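PDB 6DRS: dihydrofolate reductase, putative from Aspergillus flavus, which probably catalyses the NADPH-dependent reduction of dihydrofolate to tetrahydrofolate, and is the target of antifolate inhibitors. Local coordinates for residues F199-D202 against E203-M207. Sequence-based numbering, arbitrary orientation.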
loop_
_atom_site.group_PDB
_atom_site.type_symbol
_atom_site.label_atom_id
_atom_site.label_comp_id
_atom_site.label_asym_id
_atom_site.label_seq_id
_atom_site.Cartn_x
_atom_site.Cartn_y
_atom_site.Cartn_z
ATOM N N PHE A 199 6.315 -8.796 -7.795
ATOM C CA PHE A 199 4.929 -8.640 -8.208
ATOM C C PHE A 199 4.506 -9.862 -9.039
ATOM O O PHE A 199 5.306 -10.402 -9.768
ATOM C CB PHE A 199 4.761 -7.290 -8.916
ATOM C CG PHE A 199 3.375 -6.713 -8.773
ATOM C CD1 PHE A 199 2.893 -6.317 -7.533
ATOM C CD2 PHE A 199 2.542 -6.590 -9.872
ATOM C CE1 PHE A 199 1.606 -5.808 -7.393
ATOM C CE2 PHE A 199 1.253 -6.088 -9.731
ATOM C CZ PHE A 199 0.784 -5.705 -8.492
ATOM N N PRO A 200 3.266 -10.326 -8.892
ATOM C CA PRO A 200 2.800 -11.577 -9.489
ATOM C C PRO A 200 2.559 -11.495 -11.008
ATOM O O PRO A 200 2.339 -12.532 -11.660
ATOM C CB PRO A 200 1.480 -11.946 -8.784
ATOM C CG PRO A 200 1.430 -11.031 -7.570
ATOM C CD PRO A 200 2.272 -9.824 -7.921
ATOM N N ILE A 201 2.571 -10.294 -11.572
ATOM C CA ILE A 201 2.438 -10.080 -13.018
ATOM C C ILE A 201 3.480 -9.015 -13.339
ATOM O O ILE A 201 3.852 -8.246 -12.437
ATOM C CB ILE A 201 1.004 -9.636 -13.400
ATOM C CG1 ILE A 201 0.570 -8.373 -12.647
ATOM C CG2 ILE A 201 0.011 -10.780 -13.195
ATOM C CD1 ILE A 201 -0.714 -7.740 -13.155
ATOM N N ASP A 202 3.972 -8.988 -14.575
ATOM C CA ASP A 202 5.061 -8.071 -14.922
ATOM C C ASP A 202 4.918 -7.653 -16.386
ATOM O O ASP A 202 4.803 -6.471 -16.698
ATOM C CB ASP A 202 6.444 -8.686 -14.676
ATOM C CG ASP A 202 6.474 -10.200 -14.850
ATOM O OD1 ASP A 202 6.007 -10.688 -15.915
ATOM O OD2 ASP A 202 6.935 -10.895 -13.907
ATOM N N GLU A 203 4.944 -8.638 -17.265
ATOM C CA GLU A 203 4.994 -8.388 -18.685
ATOM C C GLU A 203 3.618 -7.900 -19.153
ATOM O O GLU A 203 3.526 -7.012 -20.011
ATOM C CB GLU A 203 5.470 -9.645 -19.421
ATOM C CG GLU A 203 6.981 -9.855 -19.340
ATOM C CD GLU A 203 7.856 -8.780 -19.986
ATOM O OE1 GLU A 203 9.028 -8.611 -19.558
ATOM O OE2 GLU A 203 7.370 -8.105 -20.919
ATOM N N GLU A 204 2.570 -8.418 -18.525
ATOM C CA GLU A 204 1.252 -8.065 -18.952
ATOM C C GLU A 204 0.955 -6.581 -18.667
ATOM O O GLU A 204 0.140 -6.002 -19.377
ATOM C CB GLU A 204 0.236 -9.113 -18.505
ATOM C CG GLU A 204 -0.204 -8.991 -17.066
ATOM C CD GLU A 204 -0.823 -10.282 -16.548
ATOM O OE1 GLU A 204 -0.144 -11.350 -16.641
ATOM O OE2 GLU A 204 -1.993 -10.229 -16.058
ATOM N N LEU A 205 1.631 -5.956 -17.688
ATOM C CA LEU A 205 1.533 -4.509 -17.464
ATOM C C LEU A 205 2.451 -3.759 -18.434
ATOM O O LEU A 205 2.050 -2.770 -19.026
ATOM C CB LEU A 205 1.949 -4.170 -16.031
ATOM C CG LEU A 205 1.172 -4.875 -14.924
ATOM C CD1 LEU A 205 1.770 -4.534 -13.569
ATOM C CD2 LEU A 205 -0.310 -4.519 -14.988
ATOM N N LEU A 206 3.691 -4.204 -18.565
ATOM C CA LEU A 206 4.643 -3.447 -19.377
ATOM C C LEU A 206 4.247 -3.539 -20.866
ATOM O O LEU A 206 4.539 -2.618 -21.624
ATOM C CB LEU A 206 6.085 -3.909 -19.097
ATOM C CG LEU A 206 6.530 -3.927 -17.629
ATOM C CD1 LEU A 206 7.728 -4.848 -17.411
ATOM C CD2 LEU A 206 6.817 -2.526 -17.081
ATOM N N MET A 207 3.537 -4.594 -21.273
ATOM C CA MET A 207 3.134 -4.762 -22.673
ATOM C C MET A 207 1.641 -4.447 -22.832
ATOM O O MET A 207 1.067 -4.629 -23.913
ATOM C CB MET A 207 3.374 -6.198 -23.165
ATOM C CG MET A 207 4.816 -6.664 -23.095
ATOM S SD MET A 207 5.942 -5.657 -24.092
ATOM C CE MET A 207 6.685 -4.561 -22.883
HETATM O O HOH W 1 2.315 -10.654 -16.681
#
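Asp202 and Glu203 meet where the loop after strand 197-198 turns into the short helix 203-206. Asp202 sits at the N-cap position, and its carbonyl O opens the helical bonding: Leu206 N reaches it at 3.1 Å, nearly straight at 163° and in the carbonyl plane, while Leu205 N makes a weak bond to the same oxygen. Met207 N then bonds to Glu203 O, one residue further on.

An aspartate at an N-cap often caps with its carboxylate, but that of Asp202 makes no capping bond; its OD1 instead accepts from Glu203 N at 2.7 Å, a bent 137°, through its anti lone pair. A water takes the N-H of Glu204 (N to water O 2.9 Å), which an N-cap side chain could have taken, and also that of Asp202, and donates to Glu204 OE1. With CG set between the backbone N and the carbonyl carbon (chi1 80°), the Glu204 chain turns back toward the loop and crosses Ile201 at about a right angle, its CD 3.5 Å from Ile201 CG2.

Beta-branched Ile201 serves both neighbours: CG2 lies by the glutamate, while CD1 packs 3.7 Å from Leu205 CD2. Leu205 CD1 extends the apolar cluster to Phe199 CE2.

Leu205 and Phe199, both buried, thus pack the turn on strand 174-183, and Phe199 also touches Leu24 of strand 22-27. The three carboxylates are kept apart, each with its own donors (Glu203 N for Asp202, Thr22 N for Glu203, the water and Trp211 NE1 for Glu204), which would probably stabilise their negative charge.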